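Periplasmic beta-glucosidase (PDB 6R5T) probably hydrolyses terminal, non-reducing beta-D-glucosyl residues, releasing beta-D-glucose, as a periplasmic enzyme of glycoside hydrolase family 3. Local coordinates at residues 655-668 / 689-703. The protein carries 1 engineered substitution. Sequence-based numbering, arbitrary orientation.
With MG (magnesium ion), chain F.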
ATOM      1  N   VAL A 655      -8.417   5.514 -29.423  1.00 12.97           N
ATOM      2  CA  VAL A 655      -8.490   6.937 -29.043  1.00 14.14           C
ATOM      3  C   VAL A 655      -9.152   7.020 -27.683  1.00 14.34           C
ATOM      4  O   VAL A 655     -10.255   6.441 -27.503  1.00 13.50           O
ATOM      5  CB  VAL A 655      -9.242   7.768 -30.077  1.00 14.60           C
ATOM      6  CG1 VAL A 655      -9.234   9.227 -29.672  1.00 14.67           C
ATOM      7  CG2 VAL A 655      -8.611   7.603 -31.450  1.00 15.54           C
ATOM      8  N   GLN A 656      -8.461   7.631 -26.734  1.00 12.85           N
ATOM      9  CA  GLN A 656      -8.914   7.655 -25.330  1.00 13.00           C
ATOM     10  C   GLN A 656      -9.312   9.079 -24.940  1.00 12.97           C
ATOM     11  O   GLN A 656      -8.583  10.002 -25.289  1.00 12.95           O
ATOM     12  CB  GLN A 656      -7.780   7.156 -24.429  1.00 13.12           C
ATOM     13  CG  GLN A 656      -7.394   5.733 -24.809  1.00 13.18           C
ATOM     14  CD  GLN A 656      -5.944   5.408 -24.543  1.00 13.44           C
ATOM     15  OE1 GLN A 656      -5.414   5.729 -23.464  1.00 12.48           O
ATOM     16  NE2 GLN A 656      -5.315   4.686 -25.472  1.00 13.82           N
ATOM     17  N   LEU A 657     -10.408   9.200 -24.213  1.00 12.46           N
ATOM     18  CA  LEU A 657     -10.888  10.468 -23.689  1.00 13.10           C
ATOM     19  C   LEU A 657     -10.812  10.418 -22.175  1.00 11.60           C
ATOM     20  O   LEU A 657     -11.426   9.520 -21.559  1.00 12.48           O
ATOM     21  CB  LEU A 657     -12.299  10.766 -24.185  1.00 14.93           C
ATOM     22  CG  LEU A 657     -12.762  12.169 -23.786  1.00 18.91           C
ATOM     23  CD1 LEU A 657     -13.660  12.764 -24.837  1.00 20.68           C
ATOM     24  CD2 LEU A 657     -13.457  12.150 -22.434  1.00 20.39           C
ATOM     25  N   TYR A 658     -10.186  11.431 -21.599  1.00 11.50           N
ATOM     26  CA  TYR A 658     -10.064  11.563 -20.138  1.00 11.65           C
ATOM     27  C   TYR A 658     -10.680  12.891 -19.732  1.00 13.60           C
ATOM     28  O   TYR A 658     -10.619  13.872 -20.490  1.00 13.82           O
ATOM     29  CB  TYR A 658      -8.603  11.490 -19.672  1.00 11.19           C
ATOM     30  CG  TYR A 658      -7.922  10.211 -20.085  1.00 11.03           C
ATOM     31  CD1 TYR A 658      -7.295  10.088 -21.304  1.00 12.24           C
ATOM     32  CD2 TYR A 658      -7.887   9.120 -19.228  1.00 11.28           C
ATOM     33  CE1 TYR A 658      -6.656   8.902 -21.676  1.00 12.16           C
ATOM     34  CE2 TYR A 658      -7.267   7.939 -19.587  1.00 11.61           C
ATOM     35  CZ  TYR A 658      -6.620   7.834 -20.796  1.00 11.53           C
ATOM     36  OH  TYR A 658      -6.077   6.599 -21.086  1.00 12.81           O
ATOM     37  N   LEU A 659     -11.197  12.923 -18.513  1.00 14.38           N
ATOM     38  CA  LEU A 659     -11.693  14.185 -17.919  0.50 14.08           C
ATOM     39  C   LEU A 659     -10.904  14.516 -16.661  1.00 15.32           C
ATOM     40  O   LEU A 659     -10.596  13.600 -15.883  1.00 15.18           O
ATOM     41  CB  LEU A 659     -13.167  14.029 -17.537  0.50 14.74           C
ATOM     42  CG  LEU A 659     -14.153  14.134 -18.689  0.50 16.29           C
ATOM     43  CD1 LEU A 659     -15.573  14.117 -18.179  0.50 17.64           C
ATOM     44  CD2 LEU A 659     -13.927  15.392 -19.496  0.50 16.54           C
ATOM     45  N   GLN A 660     -10.687  15.802 -16.445  1.00 13.36           N
ATOM     46  CA  GLN A 660     -10.220  16.269 -15.137  1.00 13.32           C
ATOM     47  C   GLN A 660     -11.215  17.319 -14.631  1.00 14.69           C
ATOM     48  O   GLN A 660     -11.666  18.166 -15.444  1.00 14.42           O
ATOM     49  CB  GLN A 660      -8.821  16.869 -15.182  1.00 14.92           C
ATOM     50  CG  GLN A 660      -8.305  17.300 -13.811  1.00 16.04           C
ATOM     51  CD  GLN A 660      -6.979  18.014 -13.886  1.00 18.12           C
ATOM     52  OE1 GLN A 660      -6.522  18.371 -14.966  1.00 21.91           O
ATOM     53  NE2 GLN A 660      -6.325  18.199 -12.730  1.00 20.45           N
ATOM     54  N   ASP A 661     -11.478  17.281 -13.336  1.00 13.51           N
ATOM     55  CA  ASP A 661     -12.273  18.318 -12.644  1.00 13.97           C
ATOM     56  C   ASP A 661     -11.314  19.064 -11.726  1.00 13.58           C
ATOM     57  O   ASP A 661     -11.046  18.594 -10.624  1.00 14.79           O
ATOM     58  CB  ASP A 661     -13.379  17.632 -11.857  1.00 14.67           C
ATOM     59  CG  ASP A 661     -14.306  18.572 -11.108  1.00 13.89           C
ATOM     60  OD1 ASP A 661     -14.054  19.811 -11.177  1.00 14.12           O
ATOM     61  OD2 ASP A 661     -15.207  18.061 -10.424  1.00 15.68           O
ATOM     62  N   PRO A 662     -10.654  20.131 -12.222  1.00 14.11           N
ATOM     63  CA  PRO A 662      -9.514  20.683 -11.500  1.00 15.20           C
ATOM     64  C   PRO A 662      -9.828  21.428 -10.210  1.00 14.80           C
ATOM     65  O   PRO A 662      -8.870  21.729  -9.480  1.00 14.53           O
ATOM     66  CB  PRO A 662      -8.877  21.606 -12.537  1.00 16.83           C
ATOM     67  CG  PRO A 662     -10.062  22.034 -13.393  1.00 17.02           C
ATOM     68  CD  PRO A 662     -10.857  20.757 -13.538  1.00 14.20           C
ATOM     69  N   VAL A 663     -11.102  21.779  -9.962  1.00 14.47           N
ATOM     70  CA  VAL A 663     -11.481  22.456  -8.707  1.00 14.28           C
ATOM     71  C   VAL A 663     -12.725  21.747  -8.201  1.00 15.14           C
ATOM     72  O   VAL A 663     -13.733  21.717  -8.896  1.00 14.43           O
ATOM     73  CB  VAL A 663     -11.753  23.957  -8.893  1.00 15.44           C
ATOM     74  CG1 VAL A 663     -12.224  24.545  -7.559  1.00 16.81           C
ATOM     75  CG2 VAL A 663     -10.547  24.686  -9.448  1.00 14.99           C
ATOM     76  N   ALA A 664     -12.657  21.158  -7.040  1.00 14.34           N
ATOM     77  CA  ALA A 664     -13.779  20.367  -6.522  1.00 14.84           C
ATOM     78  C   ALA A 664     -13.743  20.340  -5.002  1.00 15.63           C
ATOM     79  O   ALA A 664     -12.724  20.709  -4.414  1.00 18.10           O
ATOM     80  CB  ALA A 664     -13.785  18.973  -7.102  1.00 14.59           C
ATOM     81  N   SER A 665     -14.821  19.880  -4.407  1.00 16.64           N
ATOM     82  CA  SER A 665     -14.955  19.794  -2.928  0.82 18.03           C
ATOM     83  C   SER A 665     -14.143  18.623  -2.361  1.00 19.25           C
ATOM     84  O   SER A 665     -14.034  18.551  -1.126  1.00 20.58           O
ATOM     85  CB  SER A 665     -16.408  19.708  -2.509  0.82 19.91           C
ATOM     86  OG  SER A 665     -17.035  18.559  -3.052  0.82 19.88           O
ATOM     87  N   LEU A 666     -13.707  17.706  -3.217  1.00 15.05           N
ATOM     88  CA  LEU A 666     -12.671  16.683  -2.914  1.00 17.65           C
ATOM     89  C   LEU A 666     -11.551  16.911  -3.945  1.00 15.60           C
ATOM     90  O   LEU A 666     -11.841  17.283  -5.083  1.00 17.02           O
ATOM     91  CB  LEU A 666     -13.180  15.242  -3.140  1.00 23.51           C
ATOM     92  CG  LEU A 666     -14.088  14.563  -2.139  1.00 27.27           C
ATOM     93  CD1 LEU A 666     -14.106  13.080  -2.371  1.00 30.78           C
ATOM     94  CD2 LEU A 666     -13.663  14.817  -0.718  1.00 31.55           C
ATOM     95  N   SER A 667     -10.321  16.494  -3.624  1.00 14.09           N
ATOM     96  CA  SER A 667      -9.221  16.430  -4.605  1.00 13.57           C
ATOM     97  C   SER A 667      -9.531  15.315  -5.613  1.00 14.16           C
ATOM     98  O   SER A 667      -9.715  14.162  -5.186  1.00 17.23           O
ATOM     99  CB  SER A 667      -7.931  16.139  -3.876  1.00 13.02           C
ATOM    100  OG  SER A 667      -6.844  16.237  -4.781  1.00 15.04           O
ATOM    101  N   ARG A 668      -9.711  15.655  -6.881  1.00 13.59           N
ATOM    102  CA  ARG A 668     -10.113  14.669  -7.911  1.00 15.07           C
ATOM    103  C   ARG A 668      -8.886  14.283  -8.730  1.00 13.63           C
ATOM    104  O   ARG A 668      -7.895  15.000  -8.825  1.00 13.43           O
ATOM    105  CB  ARG A 668     -11.287  15.208  -8.725  1.00 17.51           C
ATOM    106  CG  ARG A 668     -12.515  15.380  -7.825  1.00 18.77           C
ATOM    107  CD  ARG A 668     -13.832  15.398  -8.515  1.00 22.28           C
ATOM    108  NE  ARG A 668     -14.017  14.210  -9.332  1.00 20.96           N
ATOM    109  CZ  ARG A 668     -14.773  14.145 -10.408  1.00 23.92           C
ATOM    110  NH1 ARG A 668     -15.461  15.188 -10.882  1.00 22.91           N
ATOM    111  NH2 ARG A 668     -14.882  12.983 -11.038  1.00 24.70           N
ATOM    112  N   ILE A 689     -13.940  11.108 -34.986  1.00 21.79           N
ATOM    113  CA  ILE A 689     -14.407  10.475 -33.741  1.00 22.55           C
ATOM    114  C   ILE A 689     -15.164  11.556 -32.993  1.00 22.34           C
ATOM    115  O   ILE A 689     -14.648  12.717 -32.874  1.00 23.62           O
ATOM    116  CB  ILE A 689     -13.219   9.898 -32.973  1.00 25.73           C
ATOM    117  CG1 ILE A 689     -12.547   8.831 -33.839  1.00 27.29           C
ATOM    118  CG2 ILE A 689     -13.669   9.332 -31.652  1.00 27.24           C
ATOM    119  CD1 ILE A 689     -11.181   8.512 -33.452  1.00 31.59           C
ATOM    120  N   VAL A 690     -16.375  11.207 -32.584  1.00 21.43           N
ATOM    121  CA  VAL A 690     -17.236  12.103 -31.794  1.00 20.70           C
ATOM    122  C   VAL A 690     -17.500  11.425 -30.465  1.00 20.69           C
ATOM    123  O   VAL A 690     -18.063  10.321 -30.456  1.00 24.46           O
ATOM    124  CB  VAL A 690     -18.540  12.379 -32.542  1.00 24.97           C
ATOM    125  CG1 VAL A 690     -19.374  13.376 -31.775  1.00 24.53           C
ATOM    126  CG2 VAL A 690     -18.266  12.832 -33.962  1.00 25.03           C
ATOM    127  N   PHE A 691     -16.998  12.000 -29.390  1.00 17.63           N
ATOM    128  CA  PHE A 691     -17.327  11.568 -28.032  1.00 19.66           C
ATOM    129  C   PHE A 691     -18.454  12.446 -27.545  1.00 19.75           C
ATOM    130  O   PHE A 691     -18.369  13.666 -27.698  1.00 24.43           O
ATOM    131  CB  PHE A 691     -16.104  11.704 -27.132  1.00 17.33           C
ATOM    132  CG  PHE A 691     -14.965  10.811 -27.504  1.00 15.40           C
ATOM    133  CD1 PHE A 691     -15.025   9.463 -27.183  1.00 18.72           C
ATOM    134  CD2 PHE A 691     -13.828  11.279 -28.109  1.00 16.46           C
ATOM    135  CE1 PHE A 691     -13.968   8.620 -27.472  1.00 17.78           C
ATOM    136  CE2 PHE A 691     -12.764  10.436 -28.384  1.00 18.62           C
ATOM    137  CZ  PHE A 691     -12.838   9.106 -28.066  1.00 17.72           C
ATOM    138  N   ARG A 692     -19.369  11.831 -26.818  1.00 22.70           N
ATOM    139  CA  ARG A 692     -20.437  12.542 -26.103  1.00 24.97           C
ATOM    140  C   ARG A 692     -20.110  12.561 -24.609  1.00 20.57           C
ATOM    141  O   ARG A 692     -19.650  11.527 -24.063  1.00 22.79           O
ATOM    142  CB  ARG A 692     -21.772  11.840 -26.344  1.00 29.78           C
ATOM    143  CG  ARG A 692     -22.336  12.073 -27.734  1.00 34.91           C
ATOM    144  CD  ARG A 692     -23.748  11.506 -27.906  1.00 45.22           C
ATOM    145  NE  ARG A 692     -24.576  11.644 -26.711  1.00 53.34           N
ATOM    146  CZ  ARG A 692     -25.903  11.639 -26.687  1.00 65.12           C
ATOM    147  NH1 ARG A 692     -26.585  11.516 -27.806  1.00 74.47           N
ATOM    148  NH2 ARG A 692     -26.557  11.758 -25.543  1.00 61.31           N
ATOM    149  N   LEU A 693     -20.261  13.737 -24.005  1.00 20.53           N
ATOM    150  CA  LEU A 693     -20.107  13.924 -22.553  1.00 21.67           C
ATOM    151  C   LEU A 693     -21.351  14.625 -22.009  1.00 21.90           C
ATOM    152  O   LEU A 693     -21.800  15.613 -22.615  1.00 24.39           O
ATOM    153  CB  LEU A 693     -18.882  14.799 -22.290  1.00 23.97           C
ATOM    154  CG  LEU A 693     -17.537  14.136 -22.597  1.00 26.55           C
ATOM    155  CD1 LEU A 693     -16.419  15.187 -22.578  1.00 27.78           C
ATOM    156  CD2 LEU A 693     -17.289  13.014 -21.599  1.00 27.35           C
ATOM    157  N   GLY A 694     -21.874  14.109 -20.912  1.00 24.49           N
ATOM    158  CA  GLY A 694     -22.938  14.795 -20.166  1.00 26.24           C
ATOM    159  C   GLY A 694     -22.595  14.887 -18.696  1.00 25.11           C
ATOM    160  O   GLY A 694     -21.469  14.477 -18.263  1.00 21.76           O
ATOM    161  N   GLU A 695     -23.519  15.447 -17.929  1.00 23.05           N
ATOM    162  CA  GLU A 695     -23.331  15.626 -16.473  1.00 22.63           C
ATOM    163  C   GLU A 695     -22.969  14.297 -15.810  1.00 21.20           C
ATOM    164  O   GLU A 695     -22.213  14.325 -14.847  1.00 22.50           O
ATOM    165  CB  GLU A 695     -24.604  16.240 -15.919  1.00 26.98           C
ATOM    166  CG  GLU A 695     -24.466  16.743 -14.515  1.00 29.87           C
ATOM    167  CD  GLU A 695     -25.788  17.226 -13.945  1.00 36.45           C
ATOM    168  OE1 GLU A 695     -26.776  17.261 -14.701  1.00 33.67           O
ATOM    169  OE2 GLU A 695     -25.815  17.535 -12.745  1.00 34.43           O
ATOM    170  N   ALA A 696     -23.490  13.160 -16.265  1.00 21.82           N
ATOM    171  CA  ALA A 696     -23.245  11.847 -15.625  1.00 25.76           C
ATOM    172  C   ALA A 696     -21.737  11.537 -15.625  1.00 21.92           C
ATOM    173  O   ALA A 696     -21.242  10.911 -14.671  1.00 22.95           O
ATOM    174  CB  ALA A 696     -24.013  10.784 -16.369  1.00 27.62           C
ATOM    175  N   ASP A 697     -21.034  12.001 -16.645  1.00 20.41           N
ATOM    176  CA  ASP A 697     -19.559  11.815 -16.758  1.00 21.88           C
ATOM    177  C   ASP A 697     -18.831  12.695 -15.740  1.00 17.95           C
ATOM    178  O   ASP A 697     -17.617  12.496 -15.510  1.00 19.40           O
ATOM    179  CB  ASP A 697     -19.115  12.178 -18.160  1.00 22.10           C
ATOM    180  CG  ASP A 697     -19.703  11.194 -19.133  1.00 29.15           C
ATOM    181  OD1 ASP A 697     -19.473   9.966 -18.935  1.00 28.64           O
ATOM    182  OD2 ASP A 697     -20.442  11.653 -20.016  1.00 26.49           O
ATOM    183  N   LEU A 698     -19.481  13.688 -15.181  1.00 16.95           N
ATOM    184  CA  LEU A 698     -18.800  14.737 -14.395  1.00 16.49           C
ATOM    185  C   LEU A 698     -19.023  14.578 -12.890  1.00 16.54           C
ATOM    186  O   LEU A 698     -18.397  15.273 -12.108  1.00 18.36           O
ATOM    187  CB  LEU A 698     -19.325  16.105 -14.841  1.00 17.12           C
ATOM    188  CG  LEU A 698     -19.419  16.355 -16.349  1.00 17.65           C
ATOM    189  CD1 LEU A 698     -20.000  17.745 -16.612  1.00 19.89           C
ATOM    190  CD2 LEU A 698     -18.084  16.176 -17.041  1.00 19.50           C
ATOM    191  N   LYS A 699     -19.890  13.663 -12.457  1.00 18.14           N
ATOM    192  CA  LYS A 699     -20.255  13.581 -11.037  1.00 18.31           C
ATOM    193  C   LYS A 699     -19.246  12.722 -10.257  1.00 18.53           C
ATOM    194  O   LYS A 699     -18.557  11.876 -10.812  1.00 20.79           O
ATOM    195  CB  LYS A 699     -21.616  12.899 -10.913  1.00 22.60           C
ATOM    196  CG  LYS A 699     -22.751  13.663 -11.552  1.00 30.50           C
ATOM    197  CD  LYS A 699     -24.098  13.396 -10.942  1.00 33.95           C
ATOM    198  CE  LYS A 699     -25.099  14.445 -11.393  1.00 40.27           C
ATOM    199  NZ  LYS A 699     -26.439  14.247 -10.793  1.00 42.68           N
ATOM    200  N   PHE A 700     -19.195  12.968  -8.986  1.00 16.31           N
ATOM    201  CA  PHE A 700     -18.356  12.234  -8.037  1.00 17.43           C
ATOM    202  C   PHE A 700     -19.065  12.228  -6.693  1.00 18.67           C
ATOM    203  O   PHE A 700     -19.929  13.102  -6.366  1.00 19.45           O
ATOM    204  CB  PHE A 700     -16.974  12.879  -7.924  1.00 17.52           C
ATOM    205  CG  PHE A 700     -16.968  14.227  -7.278  1.00 15.58           C
ATOM    206  CD1 PHE A 700     -17.350  15.375  -7.978  1.00 17.25           C
ATOM    207  CD2 PHE A 700     -16.580  14.373  -5.953  1.00 18.49           C
ATOM    208  CE1 PHE A 700     -17.370  16.620  -7.360  1.00 18.38           C
ATOM    209  CE2 PHE A 700     -16.570  15.613  -5.350  1.00 18.13           C
ATOM    210  CZ  PHE A 700     -16.983  16.740  -6.046  1.00 17.51           C
ATOM    211  N   TYR A 701     -18.645  11.277  -5.880  1.00 17.79           N
ATOM    212  CA  TYR A 701     -19.080  11.177  -4.473  1.00 20.29           C
ATOM    213  C   TYR A 701     -18.227  12.083  -3.612  1.00 20.30           C
ATOM    214  O   TYR A 701     -16.970  11.939  -3.540  1.00 21.22           O
ATOM    215  CB  TYR A 701     -19.019   9.737  -3.962  1.00 20.16           C
ATOM    216  CG  TYR A 701     -20.024   8.833  -4.621  1.00 21.82           C
ATOM    217  CD1 TYR A 701     -21.337   8.817  -4.190  1.00 27.23           C
ATOM    218  CD2 TYR A 701     -19.675   8.087  -5.733  1.00 24.04           C
ATOM    219  CE1 TYR A 701     -22.272   8.009  -4.813  1.00 28.74           C
ATOM    220  CE2 TYR A 701     -20.609   7.301  -6.380  1.00 29.17           C
ATOM    221  CZ  TYR A 701     -21.901   7.247  -5.895  1.00 31.73           C
ATOM    222  OH  TYR A 701     -22.820   6.446  -6.511  1.00 43.22           O
ATOM    223  N   ASP A 702     -18.863  13.018  -2.915  1.00 19.18           N
ATOM    224  CA  ASP A 702     -18.129  13.916  -2.004  1.00 21.00           C
ATOM    225  C   ASP A 702     -17.960  13.257  -0.629  1.00 19.50           C
ATOM    226  O   ASP A 702     -18.205  12.027  -0.494  1.00 19.67           O
ATOM    227  CB  ASP A 702     -18.794  15.297  -1.967  1.00 23.28           C
ATOM    228  CG  ASP A 702     -20.086  15.341  -1.178  1.00 26.93           C
ATOM    229  OD1 ASP A 702     -20.445  14.323  -0.564  1.00 26.10           O
ATOM    230  OD2 ASP A 702     -20.711  16.427  -1.158  1.00 28.08           O
ATOM    231  N   SER A 703     -17.463  14.013   0.351  1.00 20.98           N
ATOM    232  CA  SER A 703     -17.110  13.466   1.686  1.00 23.66           C
ATOM    233  C   SER A 703     -18.353  12.872   2.361  1.00 25.59           C
ATOM    234  O   SER A 703     -18.188  11.966   3.183  1.00 26.51           O
ATOM    235  CB  SER A 703     -16.480  14.494   2.593  1.00 25.15           C
ATOM    236  OG  SER A 703     -15.234  14.890   2.082  1.00 26.54           O
TER
HETATM  237 MG    MG F 803     -15.010  21.536 -10.445  1.00 17.08          MG
HETATM  238  O   HOH W   1     -18.137  17.763 -10.675  1.00 20.30           O
HETATM  239  O   HOH W   2     -16.171  20.199  -9.261  1.00 17.20           O
HETATM  240  O   HOH W   3     -13.665  22.575 -11.682  1.00 15.16           O
HETATM  241  O   HOH W   4     -16.221  16.826   0.082  1.00 34.78           O
HETATM  242  O   HOH W   5     -19.191  18.613  -1.405  1.00 48.59           O
HETATM  243  O   HOH W   6     -16.520  12.518 -12.974  1.00 34.55           O
HETATM  244  O   HOH W   7     -16.446  21.598 -11.971  1.00 16.33           O
HETATM  245  O   HOH W   8     -15.916  23.313  -9.685  1.00 17.36           O
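Leu657 lays its CB squarely over one face of the Phe691 ring, a CH-pi contact 4.0 Å from the centroid, while Ile689 CG2 lies over the opposite face, toward its rim, and Val655 CG1 meets the ring edge. Further along, Leu657 CD2 and Leu693 CD2 meet tip to tip, and Leu659 packs on Leu693 and Leu698. Strands 655-660 and 689-694, 26° from parallel, belong to the two facing sheets of the fibronectin type III-like sandwich.

Beyond the strands, Phe700 has its CG between the backbone N and the carbonyl carbon (chi1 68°), which sets its ring against Arg668 and the 661-668 loop. Arg668 CD lies over one face in a CH-pi contact, 3.6 Å from the centroid; guanidinium and ring planes are nearly parallel, 19° apart, with Phe700 CB over the guanidinium centre.

Arg668 NH1 forms a salt bridge to the anti lone pair of Asp661 OD2 (2.9 Å) and bonds weakly to Leu698 O, linking the magnesium loop to 689-703, while NH2 pairs with Glu672. Asp661 OD1 (2.1 Å) and Val663 O bind the magnesium ion, four waters completing six ligands; one of them probably donates to Asp661 OD2. Asp661 thus divides its carboxylate between metal and arginine, and the Phe700-backed guanidinium is placed as a second shell that probably helps orient this ligand.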